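Local coordinates for protein glutamyl endopeptidase (Staphylococcus epidermidis, PDB 6TYA) that probably cleaves peptide bonds on the carbonyl side of glutamate or aspartate, as a secreted serine endopeptidase with a chymotrypsin-like fold, at residues A[24-29]-A[51-56]; A[116-121]-A[212-217]; A[158-163]-A[191-196]; A[1-6]-A[164-169]. The protein carries 2 engineered substitutions. All coordinates share one frame; numbering follows the deposited sequence.

The four contacts sample both halves of the fold. Contact 1 lies in the six-stranded barrel, where strand 23-30 meets the short helix 51-54 that bears His52. Contact 3 pairs two strands of the seven-stranded sheet, and contact 4 joins the N-terminal tail to the loop between strands 158-161 and 173-175; their centres are 9 Å apart and they touch, Asn194 ND2 lying 2.8 Å from Cys2 O in a probable hydrogen bond. Contact 2, across the chain's centre from contacts 1 and 4, holds the C-terminal tail, its centre 26 Å from that of contact 4. Along the sequence, contact 4 spans contact 1, contact 2 spans contact 3, and the segments of contact 4 alternate with those of contacts 2 and 3.

Contact 1 (A[24-29]-A[51-56]); sequences SFIYIP and KHVVNG
Ile26 CG2 and CD1 both approach Val53 CG1, each at 4.1 Å, with the two side chains crossing at a slant. Val53 offers this methyl because CG1 stands anti to its own backbone N (chi1 168°). On Ile26, chi1 of -68° puts CG1 beside the backbone N and CG2 anti to it, and chi2 of -175° extends CD1, so that both methyls face Val53 CG1.

Two residues further on, Ile28 projects toward the helix from the same side of the strand and meets main chain instead of side chain. Its CD1 comes to 3.3 Å from Val53 O, while its CG2 sits 3.6 Å from Gly56 O. The isoleucine thus lies alongside the turn at which Gly56 N bonds back to Val53 O, at 3.0 Å. No direct hydrogen bond joins the segments; a single water donates to both Pro29 O and Gly56 O, the latter at 2.7 Å.

Ile26 also packs on Ile47 and Thr49 of strand 46-49, and Val53 touches Ser170, so this apolar packing borders the active site. The arrangement is that of a chymotrypsin-like N-terminal barrel, whose strand 23-30 backs the short helix carrying His52, the predicted charge-relay histidine, hydrogen-bonded to Asp94 and Ser170.

Contact 2 (A[116-121]-A[212-217]); sequences ATISSN and PDINIQ
Asn215 O receives the shortest direct hydrogen bond of this contact, from Ile118 N at 2.7 Å, with an N-H...O angle of 171°. Ile118 O answers by accepting from Gln217 N at 2.9 Å, the donor lying nearly on the line of the carbonyl bond. Both groups of Ile118 therefore face the C-terminal tail, flanking Ile216, whose CA adds a C-H...O contact of 3.3 Å to Ile118 O.

Together these bonds make a single beta bridge, Ile118 with Ile216, between two segments that are otherwise irregular. It ties the C-terminal tail after helix 201-210 to the linker that leads from helix 109-112 to strand 129-134 of the seven-stranded sheet. Ile118 and Ser119 have further neighbours on strand 181-189, and Ile118 and Ile214 both pack on Val42 of the barrel, so the tail lies where the two halves of the protease adjoin.

Apolar packing of Ile118, Ile214 and Ile216 lines one flank of the bridge. Ile118 CB meets Ile216 CG1 at 3.8 Å, and its CG1 crosses Ile214 CG1 at roughly a right angle, 4.0 Å apart. On the other side, Thr117 chi1 (-56°, to OG1) leaves CG2 anti to the backbone N, 3.7 Å from Gln217 CB. At the chain terminus Ser120 OG donates to the carboxylate oxygen Gln217 OXT over 3.2 Å, while one water links Ala116 O with Asn215 N.

Contact 3 (A[158-163]-A[191-196]); sequences ELRYDL and NKYNSS
Strands 158-161 and 193-196 run antiparallel, their axes 4.6 Å apart and 148° between directions, as neighbours in the seven-stranded C-terminal sheet of this chymotrypsin-like protease. Backbone bonds fix the register. Leu159 with Ser196 and Tyr161 with Asn194 are hydrogen-bonded pairs, flanking the non-hydrogen-bonded pair Arg160 with Ser195. The first is reinforced by a side chain: Leu159 O accepts from Ser196 N at 2.7 Å and also from Ser196 OG at 3.0 Å. Where strand 158-161 has ended, Asn194 ND2 extends the pairing to Leu163 O over 2.8 Å, each group in the plane of the other.

Packing differs on the two faces. On that of Leu159, Tyr161, Asn194 and Ser196, the Tyr161 ring crosses the Asn194 side chain at about a right angle, CE1 3.5 Å from Asn194 CB, and its hydroxyl is hydrogen-bonded to His185 ND1.

On the face of Arg160, charge and aromatic contacts combine. The guanidinium lies flat on Tyr193, planes 6° apart, and Tyr153 makes a further cation-pi contact with Arg160. Arg160 CG to NE is extended, which carries CD over the ring face, 3.5 Å from the Tyr193 centroid. Glu158 OE1 is hydrogen-bonded to Tyr186 OH. At the guanidinium edge, Arg160 NE donates to the anti lone pair of Glu158 OE2, forming a salt bridge whose modelled length, 2.5 Å, is short and in its exact value doubtful.

Contact 4 (A[1-6]-A[164-169]); sequences SCILPN and STVGGN. Engineered in segment 1-6: Cys2 (natural residue Val).
The N-terminal tail of the protease is laid here along the loop that leads into the predicted nucleophile Ser170, in a construct whose tail is fixed by an engineered disulfide. Cys2, an introduced residue, points away from the 164-169 segment and forms that disulfide with Cys190.

Across the contact Ser164 OG grips the tail at two points. It accepts from Leu4 N at 2.8 Å, with an N-H...O angle of 164°, and donates to Asn6 O at 2.7 Å. Chi1 of -73° places that hydroxyl beside its own backbone N and brings it between Leu4 N and Asn6 O. Next to it Thr165 N donates to Cys2 O over 3.1 Å, but from above the carbonyl plane, well off a lone pair.

Ile3 CD1 slants over Val166 CG2 at 3.5 Å. Ser1 CB approaches Thr165 OG1 at 3.3 Å and lies close to the carbonyl carbon of Val166, while Ser1 OG is hydrogen-bonded to His185 NE2. Val166 opens a type II turn to Asn169, in which Asn169 N reaches Val166 O at 2.8 Å and Asn169 OD1 accepts from Val166 N in its carbonyl plane, on a lone pair.

Ser164 OG thus spends both its donor and its acceptor capacity on the tail, which fixes the rotation of the hydroxyl and ties Leu4 and Asn6 to the loop before Ser170.

Contact 1 (A[24-29]-A[51-56])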
loop_
_atom_site.group_PDB
_atom_site.type_symbol
_atom_site.label_atom_id
_atom_site.label_comp_id
_atom_site.label_asym_id
_atom_site.label_seq_id
_atom_site.Cartn_x
_atom_site.Cartn_y
_atom_site.Cartn_z
ATOM N N SER A 24 -1.261 2.621 5.199
ATOM C CA SER A 24 -2.579 2.329 5.755
ATOM C C SER A 24 -2.782 0.844 6.014
ATOM O O SER A 24 -2.379 -0.008 5.219
ATOM C CB SER A 24 -3.690 2.827 4.823
ATOM O OG SER A 24 -3.574 4.230 4.612
ATOM N N PHE A 25 -3.445 0.554 7.126
ATOM C CA PHE A 25 -3.812 -0.796 7.513
ATOM C C PHE A 25 -5.224 -1.083 7.012
ATOM O O PHE A 25 -6.104 -0.217 7.081
ATOM C CB PHE A 25 -3.704 -0.915 9.038
ATOM C CG PHE A 25 -4.313 -2.156 9.626
ATOM C CD1 PHE A 25 -3.760 -3.413 9.376
ATOM C CD2 PHE A 25 -5.405 -2.061 10.481
ATOM C CE1 PHE A 25 -4.311 -4.562 9.937
ATOM C CE2 PHE A 25 -5.959 -3.196 11.057
ATOM C CZ PHE A 25 -5.418 -4.452 10.784
ATOM N N ILE A 26 -5.428 -2.284 6.464
ATOM C CA ILE A 26 -6.707 -2.684 5.883
ATOM C C ILE A 26 -7.225 -3.891 6.643
ATOM O O ILE A 26 -6.497 -4.875 6.820
ATOM C CB ILE A 26 -6.578 -3.000 4.380
ATOM C CG1 ILE A 26 -6.266 -1.710 3.607
ATOM C CG2 ILE A 26 -7.864 -3.657 3.850
ATOM C CD1 ILE A 26 -6.241 -1.876 2.089
ATOM N N TYR A 27 -8.480 -3.818 7.090
ATOM C CA TYR A 27 -9.112 -4.906 7.834
ATOM C C TYR A 27 -10.441 -5.245 7.171
ATOM O O TYR A 27 -11.290 -4.364 6.968
ATOM C CB TYR A 27 -9.313 -4.507 9.299
ATOM C CG TYR A 27 -9.846 -5.582 10.230
ATOM C CD1 TYR A 27 -11.214 -5.840 10.330
ATOM C CD2 TYR A 27 -8.982 -6.282 11.066
ATOM C CE1 TYR A 27 -11.702 -6.821 11.210
ATOM C CE2 TYR A 27 -9.446 -7.244 11.941
ATOM C CZ TYR A 27 -10.803 -7.512 12.015
ATOM O OH TYR A 27 -11.238 -8.466 12.907
ATOM N N ILE A 28 -10.605 -6.509 6.800
ATOM C CA ILE A 28 -11.837 -6.988 6.181
ATOM C C ILE A 28 -12.306 -8.207 6.960
ATOM O O ILE A 28 -11.651 -9.257 6.890
ATOM C CB ILE A 28 -11.635 -7.348 4.703
ATOM C CG1 ILE A 28 -10.991 -6.188 3.937
ATOM C CG2 ILE A 28 -12.974 -7.774 4.090
ATOM C CD1 ILE A 28 -10.662 -6.534 2.485
ATOM N N PRO A 29 -13.411 -8.128 7.704
ATOM C CA PRO A 29 -13.891 -9.323 8.404
ATOM C C PRO A 29 -14.475 -10.316 7.419
ATOM O O PRO A 29 -15.062 -9.940 6.399
ATOM C CB PRO A 29 -14.965 -8.780 9.357
ATOM C CG PRO A 29 -15.472 -7.561 8.684
ATOM C CD PRO A 29 -14.305 -6.972 7.909
ATOM N N LYS A 51 -5.821 -5.715 -6.087
ATOM C CA LYS A 51 -7.071 -6.402 -6.401
ATOM C C LYS A 51 -7.345 -7.539 -5.419
ATOM O O LYS A 51 -8.463 -7.678 -4.912
ATOM C CB LYS A 51 -7.032 -6.940 -7.838
ATOM C CG LYS A 51 -7.101 -5.885 -8.944
ATOM C CD LYS A 51 -6.724 -6.489 -10.283
ATOM C CE LYS A 51 -6.890 -5.489 -11.442
ATOM N NZ LYS A 51 -6.302 -6.030 -12.730
ATOM N N HIS A 52 -6.342 -8.382 -5.135
ATOM C CA HIS A 52 -6.657 -9.553 -4.313
ATOM C C HIS A 52 -6.925 -9.184 -2.855
ATOM O O HIS A 52 -7.537 -9.978 -2.130
ATOM C CB HIS A 52 -5.557 -10.625 -4.429
ATOM C CG HIS A 52 -4.357 -10.388 -3.563
ATOM N ND1 HIS A 52 -3.195 -9.820 -4.039
ATOM C CD2 HIS A 52 -4.123 -10.685 -2.262
ATOM C CE1 HIS A 52 -2.304 -9.761 -3.065
ATOM N NE2 HIS A 52 -2.843 -10.282 -1.976
ATOM N N VAL A 53 -6.506 -7.997 -2.415
ATOM C CA VAL A 53 -6.836 -7.551 -1.067
ATOM C C VAL A 53 -8.300 -7.141 -0.991
ATOM O O VAL A 53 -9.044 -7.608 -0.122
ATOM C CB VAL A 53 -5.917 -6.392 -0.639
ATOM C CG1 VAL A 53 -6.451 -5.739 0.634
ATOM C CG2 VAL A 53 -4.492 -6.902 -0.434
ATOM N N VAL A 54 -8.721 -6.229 -1.875
ATOM C CA VAL A 54 -10.102 -5.758 -1.845
ATOM C C VAL A 54 -11.059 -6.899 -2.151
ATOM O O VAL A 54 -12.223 -6.866 -1.723
ATOM C CB VAL A 54 -10.316 -4.563 -2.809
ATOM C CG1 VAL A 54 -9.414 -3.396 -2.412
ATOM C CG2 VAL A 54 -10.102 -4.959 -4.271
ATOM N N ASN A 55 -10.598 -7.928 -2.882
ATOM C CA ASN A 55 -11.453 -9.083 -3.139
ATOM C C ASN A 55 -11.902 -9.757 -1.848
ATOM O O ASN A 55 -12.922 -10.456 -1.845
ATOM C CB ASN A 55 -10.746 -10.122 -4.023
ATOM C CG ASN A 55 -10.674 -9.715 -5.493
ATOM O OD1 ASN A 55 -11.401 -8.832 -5.959
ATOM N ND2 ASN A 55 -9.795 -10.382 -6.233
ATOM N N GLY A 56 -11.153 -9.592 -0.761
ATOM C CA GLY A 56 -11.583 -10.159 0.508
ATOM C C GLY A 56 -12.950 -9.676 0.952
ATOM O O GLY A 56 -13.614 -10.363 1.741
HETATM O O HOH W 1 -15.768 -10.012 3.295
#

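Contact 2 (A[116-121]-A[212-217])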
loop_
_atom_site.group_PDB
_atom_site.type_symbol
_atom_site.label_atom_id
_atom_site.label_comp_id
_atom_site.label_asym_id
_atom_site.label_seq_id
_atom_site.Cartn_x
_atom_site.Cartn_y
_atom_site.Cartn_z
ATOM N N ALA A 116 0.301 10.467 -0.409
ATOM C CA ALA A 116 1.648 10.118 -0.840
ATOM C C ALA A 116 1.970 10.748 -2.195
ATOM O O ALA A 116 1.087 11.002 -3.019
ATOM C CB ALA A 116 1.811 8.596 -0.910
ATOM N N THR A 117 3.254 11.032 -2.401
ATOM C CA THR A 117 3.749 11.485 -3.694
ATOM C C THR A 117 4.101 10.279 -4.554
ATOM O O THR A 117 4.849 9.395 -4.118
ATOM C CB THR A 117 4.985 12.368 -3.537
ATOM O OG1 THR A 117 4.684 13.467 -2.673
ATOM C CG2 THR A 117 5.440 12.879 -4.906
ATOM N N ILE A 118 3.567 10.249 -5.767
ATOM C CA ILE A 118 3.831 9.174 -6.715
ATOM C C ILE A 118 5.060 9.547 -7.530
ATOM O O ILE A 118 5.165 10.669 -8.035
ATOM C CB ILE A 118 2.623 8.939 -7.639
ATOM C CG1 ILE A 118 1.328 8.701 -6.842
ATOM C CG2 ILE A 118 2.928 7.812 -8.619
ATOM C CD1 ILE A 118 1.370 7.585 -5.846
ATOM N N SER A 119 5.997 8.615 -7.662
ATOM C CA SER A 119 7.134 8.869 -8.537
ATOM C C SER A 119 6.682 8.781 -9.990
ATOM O O SER A 119 5.797 7.991 -10.336
ATOM C CB SER A 119 8.255 7.868 -8.269
ATOM O OG SER A 119 9.337 8.083 -9.154
ATOM N N SER A 120 7.268 9.618 -10.843
ATOM C CA SER A 120 7.064 9.427 -12.273
ATOM C C SER A 120 7.911 8.277 -12.812
ATOM O O SER A 120 7.705 7.842 -13.958
ATOM C CB SER A 120 7.369 10.731 -13.024
ATOM O OG SER A 120 8.721 11.109 -12.856
ATOM N N ASN A 121 8.842 7.777 -12.001
ATOM C CA ASN A 121 9.623 6.577 -12.270
ATOM C C ASN A 121 10.547 6.727 -13.472
ATOM O O ASN A 121 10.972 5.731 -14.053
ATOM C CB ASN A 121 8.713 5.348 -12.430
ATOM C CG ASN A 121 8.473 4.626 -11.102
ATOM O OD1 ASN A 121 9.390 4.494 -10.282
ATOM N ND2 ASN A 121 7.233 4.173 -10.878
ATOM N N PRO A 212 -8.023 12.914 -9.823
ATOM C CA PRO A 212 -7.478 14.099 -10.508
ATOM C C PRO A 212 -6.513 14.905 -9.648
ATOM O O PRO A 212 -5.653 15.604 -10.196
ATOM C CB PRO A 212 -8.734 14.912 -10.867
ATOM C CG PRO A 212 -9.902 13.956 -10.689
ATOM C CD PRO A 212 -9.478 13.007 -9.608
ATOM N N ASP A 213 -6.619 14.816 -8.324
ATOM C CA ASP A 213 -5.743 15.518 -7.395
ATOM C C ASP A 213 -4.463 14.757 -7.098
ATOM O O ASP A 213 -3.710 15.161 -6.202
ATOM C CB ASP A 213 -6.484 15.785 -6.083
ATOM C CG ASP A 213 -7.141 14.524 -5.519
ATOM O OD1 ASP A 213 -7.813 13.803 -6.296
ATOM O OD2 ASP A 213 -6.991 14.259 -4.304
ATOM N N ILE A 214 -4.205 13.656 -7.806
ATOM C CA ILE A 214 -3.059 12.831 -7.460
ATOM C C ILE A 214 -1.774 13.640 -7.633
ATOM O O ILE A 214 -1.669 14.514 -8.505
ATOM C CB ILE A 214 -3.039 11.541 -8.298
ATOM C CG1 ILE A 214 -2.095 10.515 -7.678
ATOM C CG2 ILE A 214 -2.673 11.832 -9.741
ATOM C CD1 ILE A 214 -2.639 9.135 -7.720
ATOM N N ASN A 215 -0.802 13.369 -6.767
ATOM C CA ASN A 215 0.474 14.079 -6.754
ATOM C C ASN A 215 1.542 13.173 -7.372
ATOM O O ASN A 215 2.115 12.322 -6.686
ATOM C CB ASN A 215 0.839 14.487 -5.329
ATOM C CG ASN A 215 2.104 15.331 -5.268
ATOM O OD1 ASN A 215 2.609 15.770 -6.297
ATOM N ND2 ASN A 215 2.613 15.567 -4.059
ATOM N N ILE A 216 1.809 13.356 -8.668
ATOM C CA ILE A 216 2.878 12.647 -9.376
ATOM C C ILE A 216 4.013 13.630 -9.634
ATOM O O ILE A 216 3.791 14.702 -10.210
ATOM C CB ILE A 216 2.374 12.030 -10.692
ATOM C CG1 ILE A 216 1.197 11.103 -10.432
ATOM C CG2 ILE A 216 3.469 11.229 -11.372
ATOM C CD1 ILE A 216 0.625 10.533 -11.680
ATOM N N GLN A 217 5.225 13.270 -9.216
ATOM C CA GLN A 217 6.346 14.217 -9.237
ATOM C C GLN A 217 7.327 13.972 -10.377
ATOM O O GLN A 217 7.398 14.749 -11.336
ATOM C CB GLN A 217 7.107 14.164 -7.913
ATOM C CG GLN A 217 7.710 15.504 -7.465
ATOM C CD GLN A 217 6.695 16.396 -6.759
ATOM O OE1 GLN A 217 5.628 16.705 -7.307
ATOM N NE2 GLN A 217 7.009 16.789 -5.523
ATOM O OXT GLN A 217 8.082 12.996 -10.336
HETATM O O HOH W 2 -1.068 11.774 -4.311
#

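Contact 3 (A[158-163]-A[191-196])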
loop_
_atom_site.group_PDB
_atom_site.type_symbol
_atom_site.label_atom_id
_atom_site.label_comp_id
_atom_site.label_asym_id
_atom_site.label_seq_id
_atom_site.Cartn_x
_atom_site.Cartn_y
_atom_site.Cartn_z
ATOM N N GLU A 158 5.837 -4.729 -13.646
ATOM C CA GLU A 158 6.361 -5.488 -12.522
ATOM C C GLU A 158 7.677 -4.894 -12.066
ATOM O O GLU A 158 8.560 -4.627 -12.888
ATOM C CB GLU A 158 6.574 -6.955 -12.890
ATOM C CG GLU A 158 7.233 -7.756 -11.773
ATOM C CD GLU A 158 6.506 -9.050 -11.471
ATOM O OE1 GLU A 158 5.264 -9.006 -11.300
ATOM O OE2 GLU A 158 7.174 -10.113 -11.424
ATOM N N LEU A 159 7.800 -4.687 -10.761
ATOM C CA LEU A 159 9.064 -4.323 -10.144
ATOM C C LEU A 159 9.337 -5.309 -9.016
ATOM O O LEU A 159 8.482 -5.509 -8.145
ATOM C CB LEU A 159 9.045 -2.881 -9.621
ATOM C CG LEU A 159 10.415 -2.381 -9.133
ATOM C CD1 LEU A 159 10.616 -0.902 -9.407
ATOM C CD2 LEU A 159 10.606 -2.648 -7.650
ATOM N N ARG A 160 10.526 -5.910 -9.023
ATOM C CA ARG A 160 10.893 -6.913 -8.034
ATOM C C ARG A 160 12.051 -6.425 -7.172
ATOM O O ARG A 160 12.860 -5.595 -7.601
ATOM C CB ARG A 160 11.273 -8.229 -8.714
ATOM C CG ARG A 160 10.198 -8.748 -9.641
ATOM C CD ARG A 160 10.687 -9.953 -10.435
ATOM N NE ARG A 160 9.687 -10.380 -11.414
ATOM C CZ ARG A 160 9.936 -11.222 -12.413
ATOM N NH1 ARG A 160 11.158 -11.720 -12.566
ATOM N NH2 ARG A 160 8.973 -11.551 -13.261
ATOM N N TYR A 161 12.145 -6.974 -5.961
ATOM C CA TYR A 161 13.169 -6.567 -5.004
ATOM C C TYR A 161 13.551 -7.749 -4.125
ATOM O O TYR A 161 12.865 -8.776 -4.092
ATOM C CB TYR A 161 12.703 -5.394 -4.119
ATOM C CG TYR A 161 11.211 -5.318 -3.929
ATOM C CD1 TYR A 161 10.554 -6.158 -3.036
ATOM C CD2 TYR A 161 10.459 -4.379 -4.625
ATOM C CE1 TYR A 161 9.172 -6.075 -2.869
ATOM C CE2 TYR A 161 9.087 -4.286 -4.463
ATOM C CZ TYR A 161 8.449 -5.134 -3.592
ATOM O OH TYR A 161 7.089 -5.027 -3.453
ATOM N N ASP A 162 14.647 -7.572 -3.374
ATOM C CA ASP A 162 15.232 -8.621 -2.547
ATOM C C ASP A 162 14.872 -8.517 -1.063
ATOM O O ASP A 162 15.397 -9.299 -0.258
ATOM C CB ASP A 162 16.763 -8.624 -2.701
ATOM C CG ASP A 162 17.420 -7.351 -2.169
ATOM O OD1 ASP A 162 16.807 -6.618 -1.356
ATOM O OD2 ASP A 162 18.570 -7.078 -2.568
ATOM N N LEU A 163 14.003 -7.585 -0.681
ATOM C CA LEU A 163 13.670 -7.355 0.721
ATOM C C LEU A 163 12.506 -8.252 1.145
ATOM O O LEU A 163 11.717 -8.716 0.317
ATOM C CB LEU A 163 13.334 -5.871 0.944
ATOM C CG LEU A 163 12.269 -5.267 0.008
ATOM C CD1 LEU A 163 10.845 -5.420 0.585
ATOM C CD2 LEU A 163 12.579 -3.796 -0.364
ATOM N N ASN A 191 11.401 -18.668 -2.377
ATOM C CA ASN A 191 11.978 -17.488 -1.720
ATOM C C ASN A 191 13.026 -16.830 -2.633
ATOM O O ASN A 191 14.176 -16.682 -2.249
ATOM C CB ASN A 191 12.619 -17.868 -0.377
ATOM C CG ASN A 191 11.598 -18.278 0.679
ATOM O OD1 ASN A 191 10.525 -17.674 0.813
ATOM N ND2 ASN A 191 11.936 -19.305 1.448
ATOM N N LYS A 192 12.618 -16.442 -3.842
ATOM C CA LYS A 192 13.500 -15.822 -4.827
ATOM C C LYS A 192 13.441 -14.293 -4.774
ATOM O O LYS A 192 14.479 -13.629 -4.703
ATOM C CB LYS A 192 13.129 -16.316 -6.233
ATOM C CG LYS A 192 13.572 -17.760 -6.501
ATOM C CD LYS A 192 15.019 -17.811 -6.997
ATOM C CE LYS A 192 15.856 -18.886 -6.294
ATOM N NZ LYS A 192 17.328 -18.612 -6.408
ATOM N N TYR A 193 12.243 -13.721 -4.808
ATOM C CA TYR A 193 12.089 -12.272 -4.792
ATOM C C TYR A 193 10.675 -11.952 -4.344
ATOM O O TYR A 193 9.801 -12.821 -4.319
ATOM C CB TYR A 193 12.352 -11.667 -6.167
ATOM C CG TYR A 193 11.445 -12.231 -7.247
ATOM C CD1 TYR A 193 10.130 -11.776 -7.399
ATOM C CD2 TYR A 193 11.903 -13.212 -8.123
ATOM C CE1 TYR A 193 9.307 -12.279 -8.373
ATOM C CE2 TYR A 193 11.081 -13.721 -9.118
ATOM C CZ TYR A 193 9.786 -13.254 -9.236
ATOM O OH TYR A 193 8.962 -13.752 -10.229
ATOM N N ASN A 194 10.455 -10.684 -4.031
ATOM C CA ASN A 194 9.119 -10.150 -3.847
ATOM C C ASN A 194 8.840 -9.150 -4.963
ATOM O O ASN A 194 9.757 -8.667 -5.635
ATOM C CB ASN A 194 8.974 -9.527 -2.452
ATOM C CG ASN A 194 8.856 -10.595 -1.353
ATOM O OD1 ASN A 194 8.107 -11.556 -1.499
ATOM N ND2 ASN A 194 9.613 -10.444 -0.284
ATOM N N SER A 195 7.562 -8.873 -5.194
ATOM C CA SER A 195 7.187 -8.165 -6.407
ATOM C C SER A 195 6.082 -7.156 -6.127
ATOM O O SER A 195 5.262 -7.321 -5.214
ATOM C CB SER A 195 6.767 -9.148 -7.511
ATOM O OG SER A 195 5.714 -9.978 -7.062
ATOM N N SER A 196 6.091 -6.093 -6.923
ATOM C CA SER A 196 5.129 -5.020 -6.828
ATOM C C SER A 196 4.581 -4.711 -8.211
ATOM O O SER A 196 5.188 -5.045 -9.234
ATOM C CB SER A 196 5.777 -3.758 -6.239
ATOM O OG SER A 196 6.814 -3.293 -7.094
#

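Contact 4 (A[1-6]-A[164-169])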
loop_
_atom_site.group_PDB
_atom_site.type_symbol
_atom_site.label_atom_id
_atom_site.label_comp_id
_atom_site.label_asym_id
_atom_site.label_seq_id
_atom_site.Cartn_x
_atom_site.Cartn_y
_atom_site.Cartn_z
ATOM N N SER A 1 4.102 -12.962 -0.751
ATOM C CA SER A 1 4.937 -12.178 0.158
ATOM C C SER A 1 5.851 -13.127 0.939
ATOM O O SER A 1 5.366 -13.969 1.691
ATOM C CB SER A 1 4.070 -11.348 1.111
ATOM O OG SER A 1 3.069 -10.603 0.421
ATOM N N CYS A 2 7.173 -12.979 0.770
ATOM C CA CYS A 2 8.133 -13.986 1.198
ATOM C C CYS A 2 9.223 -13.382 2.071
ATOM O O CYS A 2 9.717 -12.285 1.792
ATOM C CB CYS A 2 8.801 -14.660 -0.026
ATOM S SG CYS A 2 7.621 -15.203 -1.318
ATOM N N ILE A 3 9.621 -14.131 3.097
ATOM C CA ILE A 3 10.853 -13.854 3.831
ATOM C C ILE A 3 12.039 -14.293 2.975
ATOM O O ILE A 3 12.153 -15.467 2.603
ATOM C CB ILE A 3 10.867 -14.572 5.186
ATOM C CG1 ILE A 3 9.682 -14.139 6.052
ATOM C CG2 ILE A 3 12.186 -14.328 5.894
ATOM C CD1 ILE A 3 9.855 -12.778 6.669
ATOM N N LEU A 4 12.932 -13.360 2.685
ATOM C CA LEU A 4 14.086 -13.561 1.825
ATOM C C LEU A 4 15.378 -13.556 2.635
ATOM O O LEU A 4 15.371 -13.235 3.829
ATOM C CB LEU A 4 14.119 -12.467 0.750
ATOM C CG LEU A 4 12.893 -12.497 -0.167
ATOM C CD1 LEU A 4 12.996 -11.446 -1.263
ATOM C CD2 LEU A 4 12.727 -13.881 -0.770
ATOM N N PRO A 5 16.513 -13.932 2.020
ATOM C CA PRO A 5 17.804 -13.811 2.730
ATOM C C PRO A 5 18.028 -12.439 3.349
ATOM O O PRO A 5 18.566 -12.342 4.461
ATOM C CB PRO A 5 18.832 -14.109 1.631
ATOM C CG PRO A 5 18.124 -15.056 0.706
ATOM C CD PRO A 5 16.658 -14.656 0.737
ATOM N N ASN A 6 17.636 -11.374 2.646
ATOM C CA ASN A 6 17.620 -10.023 3.199
ATOM C C ASN A 6 16.308 -9.841 3.952
ATOM O O ASN A 6 15.239 -9.707 3.351
ATOM C CB ASN A 6 17.779 -8.993 2.087
ATOM C CG ASN A 6 17.548 -7.575 2.572
ATOM O OD1 ASN A 6 17.693 -7.281 3.763
ATOM N ND2 ASN A 6 17.179 -6.681 1.648
ATOM N N SER A 164 12.398 -8.483 2.453
ATOM C CA SER A 164 11.410 -9.417 2.985
ATOM C C SER A 164 10.043 -8.760 3.174
ATOM O O SER A 164 9.947 -7.591 3.565
ATOM C CB SER A 164 11.887 -10.000 4.318
ATOM O OG SER A 164 12.930 -10.941 4.127
ATOM N N THR A 165 8.985 -9.524 2.885
ATOM C CA THR A 165 7.604 -9.169 3.208
ATOM C C THR A 165 6.885 -10.426 3.678
ATOM O O THR A 165 7.401 -11.537 3.551
ATOM C CB THR A 165 6.842 -8.591 2.011
ATOM O OG1 THR A 165 6.876 -9.539 0.938
ATOM C CG2 THR A 165 7.444 -7.244 1.545
ATOM N N VAL A 166 5.675 -10.245 4.214
ATOM C CA VAL A 166 4.873 -11.330 4.771
ATOM C C VAL A 166 3.414 -11.074 4.415
ATOM O O VAL A 166 3.011 -9.930 4.186
ATOM C CB VAL A 166 5.059 -11.432 6.308
ATOM C CG1 VAL A 166 4.279 -12.572 6.886
ATOM C CG2 VAL A 166 6.525 -11.626 6.657
ATOM N N GLY A 167 2.622 -12.147 4.342
ATOM C CA GLY A 167 1.178 -12.004 4.255
ATOM C C GLY A 167 0.660 -10.925 5.191
ATOM O O GLY A 167 0.987 -10.908 6.383
ATOM N N GLY A 168 -0.138 -10.004 4.653
ATOM C CA GLY A 168 -0.475 -8.760 5.310
ATOM C C GLY A 168 0.161 -7.556 4.637
ATOM O O GLY A 168 -0.437 -6.471 4.631
ATOM N N ASN A 169 1.348 -7.741 4.041
ATOM C CA ASN A 169 2.022 -6.675 3.311
ATOM C C ASN A 169 1.339 -6.336 1.988
ATOM O O ASN A 169 1.612 -5.268 1.435
ATOM C CB ASN A 169 3.485 -7.060 3.046
ATOM C CG ASN A 169 4.443 -6.599 4.157
ATOM O OD1 ASN A 169 5.170 -7.409 4.737
ATOM N ND2 ASN A 169 4.469 -5.293 4.427
#